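Local coordinates for protein (2Z,6E)-hedycaryol synthase (Kitasatospora setae, PDB 4MC3) that catalyses the magnesium-dependent 1,11-cyclisation of (2E,6E)-farnesyl diphosphate, with addition of water, to the sesquiterpene alcohol (2Z,6E)-hedycaryol, at residues T50-S55 with K73-T78; Y58-A63 with W185-L190; A125-T130 with A141-F146; L215-V220 with S304-W309. All coordinates share one frame; numbering follows the deposited sequence.

From the N terminus, contact 1 closes the short loop between helices 52-59 and 65-84. Contact 2 starts on helix 52-59 before that loop is complete and crosses it, returning more than 120 residues later on helix 181-188. Contact 3, between helices 118-131 and 136-160, lies wholly within this long excursion, and its aromatic layer meets contacts 1 and 2 through Trp74 and Leu187. Contact 4 follows in series, joining helices 204-225 and 286-309. Contacts 1 and 4 share the bound nerolidol, in the hydrophobic pocket round which a class I terpene cyclase gathers its helices; contacts 3 and 4 lie on opposite sides of the chain's centre.

Contact 1: residues T50-S55 with K73-T78; sequences TGADLS and KWIALT. With 28U ((3R,6E)-3,7,11-trimethyldodeca-1,6,10-trien-3-ol), chain B.
Ser55 OG lies against hydrocarbon: the CD1 methyl of Ile75 approaches Ser55 OG to 3.9 Å, and C7 of the bound nerolidol, one end of its central double bond, lies 3.2 Å from Ser55 OG. The contact buries this oxygen, and the model contains no hydrogen-bond partner for it. Its position follows from a hydroxyl swung to the far side of CA-CB from the serine's own nitrogen (chi1 168°), which sets it beside the ligand chain. Ile75 is the residue that spans the interface. Its two branches divide the work: CG2 packs on Ala52 CB at 3.7 Å, while the extended CG1-CD1 arm runs on to Ser55, one turn further along the opposite helix. The small side chain of Ala52 permits a close approach, with Ala52 CA and Ala76 CA 6.0 Å apart. Gly51, at the N-cap position with positive phi, makes the break between helices 41-50 and 52-59. On the other helix, Thr78 also belongs to the ligand pocket, its OG1 standing 3.8 Å from nerolidol C9. One turn beyond Thr78 comes Asp82, the first residue of the DDXXXE motif and, by similarity, a magnesium ligand, so helix 65-84 links the hydrocarbon wall of the terpene cyclase pocket to what is probably its metal-binding end. Trp60 and Leu184 also pack on Ile75, the indole at the CD1 end. The chemistry is thus apolar with two hydroxyl dipoles set into it, consistent with a lining that holds the flexible isoprenoid mainly by shape and might modestly ease positive charge developing along the chain.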
# COMPACT_ATOMS: atom_id res chain seq x y z
N THR A 50 -10.73 12.45 2.90
CA THR A 50 -9.96 11.33 2.33
C THR A 50 -10.34 9.99 2.97
O THR A 50 -10.09 8.96 2.38
CB THR A 50 -8.43 11.46 2.51
OG1 THR A 50 -8.06 11.29 3.89
CG2 THR A 50 -7.95 12.78 2.03
N GLY A 51 -10.89 10.03 4.19
CA GLY A 51 -11.17 8.78 4.94
C GLY A 51 -9.92 7.97 5.32
O GLY A 51 -9.92 6.74 5.25
N ALA A 52 -8.88 8.67 5.75
CA ALA A 52 -7.62 8.00 6.14
C ALA A 52 -7.80 6.98 7.26
O ALA A 52 -7.12 5.95 7.32
CB ALA A 52 -6.57 9.03 6.55
N ASP A 53 -8.69 7.32 8.18
CA ASP A 53 -8.91 6.51 9.32
C ASP A 53 -9.63 5.22 8.86
O ASP A 53 -9.22 4.13 9.22
CB ASP A 53 -9.66 7.25 10.43
CG ASP A 53 -10.80 8.15 9.91
OD1 ASP A 53 -11.15 8.12 8.72
OD2 ASP A 53 -11.33 8.89 10.75
N LEU A 54 -10.69 5.36 8.06
CA LEU A 54 -11.43 4.21 7.58
C LEU A 54 -10.53 3.32 6.72
O LEU A 54 -10.56 2.09 6.82
CB LEU A 54 -12.70 4.65 6.81
CG LEU A 54 -13.62 3.52 6.33
CD1 LEU A 54 -14.16 2.76 7.53
CD2 LEU A 54 -14.76 4.11 5.50
N SER A 55 -9.69 3.96 5.90
CA SER A 55 -8.77 3.25 5.07
C SER A 55 -7.88 2.33 5.92
O SER A 55 -7.76 1.11 5.62
CB SER A 55 -7.89 4.23 4.31
OG SER A 55 -6.82 3.57 3.71
N LYS A 73 -1.23 7.26 11.37
CA LYS A 73 -0.29 8.37 11.23
C LYS A 73 0.44 8.31 9.87
O LYS A 73 0.56 9.31 9.18
CB LYS A 73 0.73 8.39 12.40
CG LYS A 73 0.06 8.68 13.76
CD LYS A 73 1.06 8.66 14.88
CE LYS A 73 0.38 8.88 16.20
NZ LYS A 73 1.35 8.68 17.35
N TRP A 74 0.89 7.11 9.50
CA TRP A 74 1.52 6.94 8.17
C TRP A 74 0.57 7.28 7.03
O TRP A 74 0.98 7.91 6.04
CB TRP A 74 2.14 5.54 8.06
CG TRP A 74 3.41 5.40 8.77
CD1 TRP A 74 3.58 4.95 10.02
CD2 TRP A 74 4.70 5.77 8.30
NE1 TRP A 74 4.91 4.99 10.38
CE2 TRP A 74 5.63 5.48 9.32
CE3 TRP A 74 5.18 6.27 7.09
CZ2 TRP A 74 7.00 5.78 9.20
CZ3 TRP A 74 6.51 6.55 6.95
CH2 TRP A 74 7.42 6.31 7.99
N ILE A 75 -0.67 6.81 7.11
CA ILE A 75 -1.64 7.13 6.04
C ILE A 75 -1.94 8.63 5.97
O ILE A 75 -1.97 9.20 4.89
CB ILE A 75 -2.91 6.29 6.20
CG1 ILE A 75 -2.60 4.79 5.97
CG2 ILE A 75 -3.97 6.80 5.26
CD1 ILE A 75 -3.81 3.89 6.19
N ALA A 76 -2.12 9.27 7.12
CA ALA A 76 -2.36 10.71 7.11
C ALA A 76 -1.19 11.48 6.54
O ALA A 76 -1.37 12.41 5.76
CB ALA A 76 -2.65 11.19 8.52
N LEU A 77 0.02 11.10 6.94
CA LEU A 77 1.21 11.73 6.40
C LEU A 77 1.30 11.57 4.89
O LEU A 77 1.65 12.52 4.18
CB LEU A 77 2.43 11.24 7.10
CG LEU A 77 3.76 11.79 6.63
CD1 LEU A 77 3.94 13.27 6.89
CD2 LEU A 77 4.86 10.97 7.29
N THR A 78 1.06 10.35 4.40
CA THR A 78 1.15 10.12 2.95
C THR A 78 0.08 10.86 2.17
O THR A 78 0.36 11.35 1.06
CB THR A 78 1.26 8.61 2.59
OG1 THR A 78 0.09 7.95 2.98
CG2 THR A 78 2.40 7.99 3.28
C4 28U B . -5.92 1.09 -1.93
C5 28U B . -5.95 2.98 -0.25
C6 28U B . -5.09 2.71 0.97
C7 28U B . -4.32 3.77 1.69
C8 28U B . -3.92 5.00 1.26
C10 28U B . -4.34 5.64 -0.04
C13 28U B . -1.52 6.26 -1.47
C15 28U B . -2.11 6.11 -2.85
O16 28U B . -6.03 3.32 -2.70
C3 28U B . -5.41 2.52 -1.66
C2 28U B . -3.88 2.53 -1.81
C1 28U B . -3.19 3.69 -1.68
C9 28U B . -2.59 5.57 1.70
C11 28U B . -1.40 5.01 0.86
C12 28U B . -1.34 5.17 -0.67
C14 28U B . -1.63 7.70 -0.98

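Contact 2: residues Y58-A63 with W185-L190; sequences YVWPRA and WDLDEL
Val59, the last helical residue before the chain turns, packs on the indole of Trp60 that meets Leu187 and Asp188: Val59 CG1 sits over the centre of one face of that ring, 3.5 Å above its plane. At Trp60 the backbone leaves the helix, and the side chain spreads along the opposing segment. Its six-membered portion packs on leucine, with Trp60 CZ2 and Leu187 CD1 3.9 Å apart. The other end, Trp60 CD1, lies 3.7 Å from Asp188 OD1, while Asp188 CB comes in at the ring edge, in its plane. Indole and carboxylate planes differ by 28°, and the two side chains run antiparallel alongside one another. Trp60 NE1 donates to Leu184 O; its nearness to Asp188 N, another donor, is mere proximity. In the all-helical class I cyclase fold this joins helix 52-59 to helix 181-188, and the Trp60 side chain stands about 7 Å from the bound nerolidol. Trp60 to Ala63 form a type I turn, closed by Ala63 N to Trp60 O at 3.1 Å. Within it, Arg62 N gives its hydrogen to a water 3.0 Å away, and this water in turn donates to Asp188 OD1 at 2.9 Å. Asp188 OD1 also forms a salt bridge with Arg191. The guanidinium of Arg62 leads elsewhere, to salt bridges with Glu16 and Asp294, and Ala63 O accepts from Asn18 ND2.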
# COMPACT_ATOMS: atom_id res chain seq x y z
N TYR A 58 -9.46 -0.77 7.37
CA TYR A 58 -9.54 -1.86 6.38
C TYR A 58 -8.17 -2.48 6.02
O TYR A 58 -8.07 -3.65 5.62
CB TYR A 58 -10.20 -1.43 5.08
CG TYR A 58 -11.71 -1.29 5.14
CD1 TYR A 58 -12.33 -0.10 4.92
CD2 TYR A 58 -12.50 -2.39 5.48
CE1 TYR A 58 -13.75 -0.01 4.94
CE2 TYR A 58 -13.89 -2.31 5.56
CZ TYR A 58 -14.50 -1.11 5.27
OH TYR A 58 -15.88 -1.03 5.34
N VAL A 59 -7.11 -1.69 6.16
CA VAL A 59 -5.77 -2.23 5.93
C VAL A 59 -5.30 -3.18 7.02
O VAL A 59 -4.68 -4.21 6.76
CB VAL A 59 -4.71 -1.08 5.74
CG1 VAL A 59 -3.33 -1.70 5.59
CG2 VAL A 59 -5.06 -0.21 4.54
N TRP A 60 -5.56 -2.79 8.29
CA TRP A 60 -5.13 -3.49 9.46
C TRP A 60 -6.31 -3.89 10.33
O TRP A 60 -6.36 -3.52 11.51
CB TRP A 60 -4.12 -2.67 10.30
CG TRP A 60 -2.93 -2.21 9.52
CD1 TRP A 60 -1.87 -2.97 9.10
CD2 TRP A 60 -2.66 -0.88 9.11
NE1 TRP A 60 -0.98 -2.18 8.41
CE2 TRP A 60 -1.45 -0.90 8.39
CE3 TRP A 60 -3.35 0.34 9.23
CZ2 TRP A 60 -0.90 0.26 7.88
CZ3 TRP A 60 -2.83 1.47 8.69
CH2 TRP A 60 -1.60 1.43 7.99
N PRO A 61 -7.24 -4.71 9.79
CA PRO A 61 -8.43 -5.07 10.59
C PRO A 61 -8.18 -5.81 11.86
O PRO A 61 -9.01 -5.74 12.77
CB PRO A 61 -9.28 -5.90 9.61
CG PRO A 61 -8.24 -6.47 8.64
CD PRO A 61 -7.28 -5.30 8.45
N ARG A 62 -7.05 -6.52 11.96
CA ARG A 62 -6.71 -7.34 13.10
C ARG A 62 -5.77 -6.66 14.11
O ARG A 62 -5.36 -7.28 15.09
CB ARG A 62 -6.09 -8.65 12.63
CG ARG A 62 -7.12 -9.39 11.76
CD ARG A 62 -6.51 -10.66 11.16
NE ARG A 62 -7.50 -11.35 10.32
CZ ARG A 62 -7.43 -12.64 9.97
NH1 ARG A 62 -6.40 -13.36 10.38
NH2 ARG A 62 -8.38 -13.21 9.24
N ALA A 63 -5.36 -5.43 13.80
CA ALA A 63 -4.41 -4.79 14.67
C ALA A 63 -4.99 -4.39 16.02
O ALA A 63 -6.16 -4.05 16.13
CB ALA A 63 -3.93 -3.54 13.98
N TRP A 185 1.53 -3.20 4.48
CA TRP A 185 1.58 -4.58 5.00
C TRP A 185 2.81 -4.78 5.89
O TRP A 185 2.69 -5.48 6.90
CB TRP A 185 1.54 -5.63 3.94
CG TRP A 185 0.14 -5.70 3.27
CD1 TRP A 185 -1.06 -5.48 3.85
CD2 TRP A 185 -0.14 -5.98 1.87
NE1 TRP A 185 -2.08 -5.65 2.92
CE2 TRP A 185 -1.53 -5.91 1.69
CE3 TRP A 185 0.67 -6.25 0.78
CZ2 TRP A 185 -2.14 -6.14 0.43
CZ3 TRP A 185 0.07 -6.51 -0.47
CH2 TRP A 185 -1.31 -6.44 -0.62
N ASP A 186 3.95 -4.16 5.58
CA ASP A 186 5.05 -4.19 6.52
C ASP A 186 4.60 -3.77 7.93
O ASP A 186 5.03 -4.33 8.95
CB ASP A 186 6.21 -3.30 6.08
CG ASP A 186 6.94 -3.79 4.83
OD1 ASP A 186 6.95 -4.99 4.54
OD2 ASP A 186 7.49 -2.89 4.13
N LEU A 187 3.79 -2.71 8.04
CA LEU A 187 3.31 -2.25 9.32
C LEU A 187 2.41 -3.24 10.04
O LEU A 187 2.31 -3.18 11.29
CB LEU A 187 2.64 -0.87 9.18
CG LEU A 187 3.52 0.35 8.83
CD1 LEU A 187 2.77 1.55 8.35
CD2 LEU A 187 4.41 0.72 10.05
N ASP A 188 1.77 -4.15 9.31
CA ASP A 188 0.96 -5.18 9.93
C ASP A 188 1.81 -6.09 10.84
O ASP A 188 1.29 -6.68 11.79
CB ASP A 188 0.25 -6.03 8.90
CG ASP A 188 -0.87 -6.92 9.49
OD1 ASP A 188 -1.63 -6.41 10.33
OD2 ASP A 188 -0.92 -8.13 9.12
N GLU A 189 3.13 -6.16 10.61
CA GLU A 189 3.97 -7.02 11.43
C GLU A 189 3.99 -6.52 12.90
O GLU A 189 4.25 -7.31 13.80
CB GLU A 189 5.36 -7.14 10.89
CG GLU A 189 5.44 -7.77 9.53
CD GLU A 189 6.86 -8.16 9.13
OE1 GLU A 189 7.60 -8.74 9.98
OE2 GLU A 189 7.26 -7.88 7.96
N LEU A 190 3.72 -5.24 13.13
CA LEU A 190 3.76 -4.68 14.46
C LEU A 190 2.69 -5.33 15.36
O LEU A 190 2.87 -5.34 16.59
CB LEU A 190 3.58 -3.19 14.42
CG LEU A 190 4.84 -2.36 14.17
CD1 LEU A 190 5.56 -2.62 12.91
CD2 LEU A 190 4.56 -0.88 14.19
O HOH W 1 -4.50 -6.47 10.45

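Contact 3: residues A125-T130 with A141-F146; sequences ALWQET and AFIGHF
Trp127 and Phe142 reach for each other from backbones set well apart, and the tight part of the contact lies where their rings meet. Trp127 CZ3 comes within 3.3 Å of Phe142 CD2. The planes are nearly parallel, 7° apart, yet they are displaced so far within those planes that the centroid of the Trp127 six-membered ring is 5.3 Å from that of Phe142 and there is little face-to-face overlap. Both side chains extend with CG opposite the backbone N (chi1 178° in each), which is how a gap of 10.1 Å between Trp127 CA and Phe142 CA is bridged. Ile143 crosses the indole at about a right angle: its CG1 lies 3.4 Å above the plane, nearer the ring's periphery than its middle, and Ile143 CD1 touches Trp127 CZ2, also at 3.4 Å. Here the interface gives way to its solvent side, for Ile143 is partly exposed whereas Trp127 and Phe142 are buried. Along the inner flank Thr130 OG1 donates to Leu126 O at 2.8 Å, from above the carbonyl plane, so that this oxygen serves both the hydroxyl and Thr130 N; Thr130 OG1 in turn accepts from Trp74 NE1. Helices 118-131 and 136-160 thereby form a helical hairpin, and Phe142 continues the aromatic layer by edge-to-face packing with Trp74. The Phe142 side chain lies about 8 Å from that of Phe149, which is important for stabilising the cation at C-11. No hydrogen bond spans the two segments: their cohesion rests on the apolar fit of aromatic and aliphatic surfaces.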
# COMPACT_ATOMS: atom_id res chain seq x y z
N ALA A 125 10.40 12.42 12.10
CA ALA A 125 10.07 12.14 13.50
C ALA A 125 9.26 10.81 13.58
O ALA A 125 9.42 9.99 14.48
CB ALA A 125 9.35 13.34 14.17
N LEU A 126 8.33 10.66 12.64
CA LEU A 126 7.46 9.49 12.61
C LEU A 126 8.34 8.25 12.35
O LEU A 126 8.15 7.20 12.96
CB LEU A 126 6.37 9.61 11.57
CG LEU A 126 5.39 8.43 11.51
CD1 LEU A 126 4.67 8.22 12.85
CD2 LEU A 126 4.36 8.64 10.41
N TRP A 127 9.30 8.36 11.45
CA TRP A 127 10.24 7.26 11.23
C TRP A 127 11.06 6.94 12.46
O TRP A 127 11.22 5.77 12.79
CB TRP A 127 11.10 7.48 9.97
CG TRP A 127 12.10 6.37 9.76
CD1 TRP A 127 13.46 6.50 9.76
CD2 TRP A 127 11.83 4.97 9.64
NE1 TRP A 127 14.03 5.25 9.60
CE2 TRP A 127 13.05 4.31 9.57
CE3 TRP A 127 10.67 4.22 9.62
CZ2 TRP A 127 13.12 2.92 9.44
CZ3 TRP A 127 10.74 2.85 9.49
CH2 TRP A 127 11.97 2.22 9.44
N GLN A 128 11.57 7.96 13.16
CA GLN A 128 12.27 7.69 14.40
C GLN A 128 11.43 6.86 15.38
O GLN A 128 11.94 5.86 15.98
CB GLN A 128 12.78 8.98 15.08
CG GLN A 128 13.68 8.72 16.32
CD GLN A 128 12.95 8.42 17.66
OE1 GLN A 128 11.73 8.65 17.84
NE2 GLN A 128 13.72 7.90 18.61
N GLU A 129 10.18 7.24 15.56
CA GLU A 129 9.26 6.53 16.46
C GLU A 129 8.98 5.10 15.99
O GLU A 129 8.93 4.16 16.77
CB GLU A 129 7.96 7.33 16.63
CG GLU A 129 6.84 6.58 17.37
CD GLU A 129 5.50 7.31 17.47
OE1 GLU A 129 5.31 8.43 16.90
OE2 GLU A 129 4.58 6.74 18.13
N THR A 130 8.80 4.94 14.70
CA THR A 130 8.47 3.65 14.12
C THR A 130 9.65 2.67 14.20
O THR A 130 9.47 1.46 14.48
CB THR A 130 7.98 3.89 12.67
OG1 THR A 130 6.81 4.75 12.68
CG2 THR A 130 7.58 2.58 12.02
N ALA A 141 13.33 -3.40 5.21
CA ALA A 141 12.25 -3.79 4.28
C ALA A 141 11.27 -2.64 4.14
O ALA A 141 10.91 -2.26 3.03
CB ALA A 141 11.55 -5.02 4.79
N PHE A 142 10.89 -2.04 5.26
CA PHE A 142 9.95 -0.91 5.26
C PHE A 142 10.54 0.27 4.48
O PHE A 142 9.85 0.82 3.60
CB PHE A 142 9.59 -0.45 6.69
CG PHE A 142 8.67 0.72 6.71
CD1 PHE A 142 7.29 0.53 6.70
CD2 PHE A 142 9.15 2.02 6.67
CE1 PHE A 142 6.43 1.58 6.67
CE2 PHE A 142 8.27 3.12 6.59
CZ PHE A 142 6.90 2.90 6.64
N ILE A 143 11.79 0.66 4.76
CA ILE A 143 12.39 1.75 4.03
C ILE A 143 12.44 1.48 2.55
O ILE A 143 12.16 2.34 1.73
CB ILE A 143 13.83 2.04 4.60
CG1 ILE A 143 13.69 2.64 5.97
CG2 ILE A 143 14.62 2.98 3.68
CD1 ILE A 143 15.04 2.86 6.64
N GLY A 144 12.81 0.28 2.17
CA GLY A 144 12.87 0.02 0.75
C GLY A 144 11.51 0.13 0.07
O GLY A 144 11.38 0.73 -0.99
N HIS A 145 10.49 -0.40 0.73
CA HIS A 145 9.13 -0.30 0.19
C HIS A 145 8.61 1.15 0.17
O HIS A 145 7.90 1.54 -0.78
CB HIS A 145 8.24 -1.19 0.99
CG HIS A 145 8.45 -2.65 0.78
ND1 HIS A 145 8.13 -3.58 1.75
CD2 HIS A 145 8.84 -3.36 -0.31
CE1 HIS A 145 8.38 -4.79 1.29
NE2 HIS A 145 8.83 -4.68 0.05
N PHE A 146 8.87 1.92 1.23
CA PHE A 146 8.44 3.31 1.32
C PHE A 146 9.16 4.18 0.30
O PHE A 146 8.56 5.06 -0.35
CB PHE A 146 8.51 3.80 2.74
CG PHE A 146 7.73 5.09 2.95
CD1 PHE A 146 6.36 5.01 3.09
CD2 PHE A 146 8.33 6.37 2.97
CE1 PHE A 146 5.61 6.16 3.23
CE2 PHE A 146 7.55 7.50 3.10
CZ PHE A 146 6.21 7.38 3.26

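Contact 4: residues L215-V220 with S304-W309; sequences LHIALV and SGQLVW. With 28U ((3R,6E)-3,7,11-trimethyldodeca-1,6,10-trien-3-ol), chain B.
Ile217 and Gln306 pack carbon on carbon and then converge on a single ligand atom. Ile217 CG2 packs against Gln306 CB at 3.8 Å, the two side chains crossing at a slant. A bend at chi2 (-56°) then folds the glutamine's carboxamide away from the helix interface and into the pocket, where Gln306 OE1 stands 3.6 Å from C4, the methyl on the carbinol carbon of nerolidol. Ile217 CG2 lies equally near, 3.6 Å from the same C4, so one branch serves both the interhelical contact and the ligand. The second meeting point is purely aliphatic: Val220 CG1 and Leu307 CD1 touch at 3.7 Å, the two side chains meeting roughly perpendicular. Trp309, one turn beyond Gly305, adds another wall of the pocket, with its CZ3 3.8 Å from nerolidol C5. The two helices thus line the part of the pocket near the ligand's alcohol end, beside Asn221, which opens the NXXXSXXXE motif and probably binds magnesium, as in relatives. Gln306 and Trp309 reach across to Val59 and Ser55 of helix 52-59. From the other helix, Leu215 packs on Leu172 and Met176 of helix 168-178, and His216 on Val261 of helix 250-282, setting helices 204-225 and 286-309 within the surrounding bundle.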
# COMPACT_ATOMS: atom_id res chain seq x y z
N LEU A 215 -1.34 -5.76 -6.75
CA LEU A 215 -1.83 -5.51 -8.10
C LEU A 215 -3.33 -5.71 -8.20
O LEU A 215 -3.99 -4.95 -8.92
CB LEU A 215 -1.09 -6.33 -9.14
CG LEU A 215 0.36 -5.86 -9.40
CD1 LEU A 215 0.99 -6.77 -10.44
CD2 LEU A 215 0.51 -4.36 -9.77
N HIS A 216 -3.90 -6.65 -7.47
CA HIS A 216 -5.37 -6.79 -7.47
C HIS A 216 -6.03 -5.49 -7.01
O HIS A 216 -6.89 -4.91 -7.67
CB HIS A 216 -5.80 -7.92 -6.57
CG HIS A 216 -7.26 -8.19 -6.58
ND1 HIS A 216 -8.17 -7.40 -5.91
CD2 HIS A 216 -7.99 -9.16 -7.20
CE1 HIS A 216 -9.40 -7.90 -6.09
NE2 HIS A 216 -9.31 -8.96 -6.86
N ILE A 217 -5.55 -4.97 -5.86
CA ILE A 217 -6.03 -3.77 -5.26
C ILE A 217 -5.83 -2.61 -6.19
O ILE A 217 -6.72 -1.75 -6.35
CB ILE A 217 -5.33 -3.59 -3.88
CG1 ILE A 217 -5.79 -4.69 -2.92
CG2 ILE A 217 -5.55 -2.23 -3.32
CD1 ILE A 217 -4.93 -4.85 -1.68
N ALA A 218 -4.63 -2.47 -6.75
CA ALA A 218 -4.33 -1.34 -7.63
C ALA A 218 -5.12 -1.34 -8.90
O ALA A 218 -5.56 -0.25 -9.35
CB ALA A 218 -2.87 -1.29 -7.97
N LEU A 219 -5.33 -2.51 -9.49
CA LEU A 219 -6.04 -2.59 -10.76
C LEU A 219 -7.53 -2.31 -10.54
O LEU A 219 -8.18 -1.67 -11.39
CB LEU A 219 -5.83 -3.95 -11.40
CG LEU A 219 -4.44 -4.17 -11.97
CD1 LEU A 219 -4.17 -5.61 -12.26
CD2 LEU A 219 -4.20 -3.32 -13.21
N VAL A 220 -8.08 -2.78 -9.42
CA VAL A 220 -9.47 -2.44 -9.08
C VAL A 220 -9.55 -0.91 -8.91
O VAL A 220 -10.47 -0.28 -9.45
CB VAL A 220 -9.95 -3.21 -7.83
CG1 VAL A 220 -11.23 -2.60 -7.25
CG2 VAL A 220 -10.08 -4.66 -8.20
N SER A 304 -10.69 -7.80 -0.28
CA SER A 304 -12.10 -7.49 0.01
C SER A 304 -12.27 -6.11 0.58
O SER A 304 -13.11 -5.35 0.11
CB SER A 304 -12.69 -8.51 0.98
OG SER A 304 -12.85 -9.74 0.31
N GLY A 305 -11.41 -5.73 1.56
CA GLY A 305 -11.60 -4.42 2.18
C GLY A 305 -11.39 -3.30 1.22
O GLY A 305 -12.11 -2.30 1.26
N GLN A 306 -10.36 -3.42 0.37
CA GLN A 306 -10.07 -2.29 -0.50
C GLN A 306 -11.07 -2.22 -1.67
O GLN A 306 -11.34 -1.15 -2.20
CB GLN A 306 -8.61 -2.29 -1.00
CG GLN A 306 -7.57 -2.29 0.11
CD GLN A 306 -7.72 -1.13 1.11
OE1 GLN A 306 -8.04 -0.06 0.73
NE2 GLN A 306 -7.38 -1.36 2.37
N LEU A 307 -11.63 -3.37 -2.06
CA LEU A 307 -12.70 -3.39 -3.05
C LEU A 307 -13.92 -2.65 -2.52
O LEU A 307 -14.52 -1.82 -3.20
CB LEU A 307 -13.06 -4.82 -3.44
CG LEU A 307 -14.28 -5.03 -4.33
CD1 LEU A 307 -14.05 -4.35 -5.67
CD2 LEU A 307 -14.54 -6.52 -4.47
N VAL A 308 -14.26 -2.94 -1.28
CA VAL A 308 -15.41 -2.31 -0.64
C VAL A 308 -15.17 -0.82 -0.40
O VAL A 308 -16.09 0.02 -0.56
CB VAL A 308 -15.74 -3.09 0.65
CG1 VAL A 308 -16.73 -2.35 1.50
CG2 VAL A 308 -16.25 -4.49 0.28
N TRP A 309 -13.94 -0.46 -0.02
CA TRP A 309 -13.56 0.94 0.13
C TRP A 309 -13.74 1.70 -1.20
O TRP A 309 -14.23 2.83 -1.20
CB TRP A 309 -12.12 1.04 0.65
CG TRP A 309 -11.69 2.43 1.13
CD1 TRP A 309 -12.03 3.05 2.31
CD2 TRP A 309 -10.82 3.34 0.45
NE1 TRP A 309 -11.44 4.30 2.39
CE2 TRP A 309 -10.69 4.50 1.25
CE3 TRP A 309 -10.15 3.30 -0.78
CZ2 TRP A 309 -9.91 5.59 0.88
CZ3 TRP A 309 -9.37 4.39 -1.16
CH2 TRP A 309 -9.26 5.52 -0.33
C4 28U B . -5.92 1.09 -1.93
C5 28U B . -5.95 2.98 -0.25
C6 28U B . -5.09 2.71 0.97
C7 28U B . -4.32 3.77 1.69
C8 28U B . -3.92 5.00 1.26
C10 28U B . -4.34 5.64 -0.04
C13 28U B . -1.52 6.26 -1.47
C15 28U B . -2.11 6.11 -2.85
O16 28U B . -6.03 3.32 -2.70
C3 28U B . -5.41 2.52 -1.66
C2 28U B . -3.88 2.53 -1.81
C1 28U B . -3.19 3.69 -1.68
C9 28U B . -2.59 5.57 1.70
C11 28U B . -1.40 5.01 0.86
C12 28U B . -1.34 5.17 -0.67
C14 28U B . -1.63 7.70 -0.98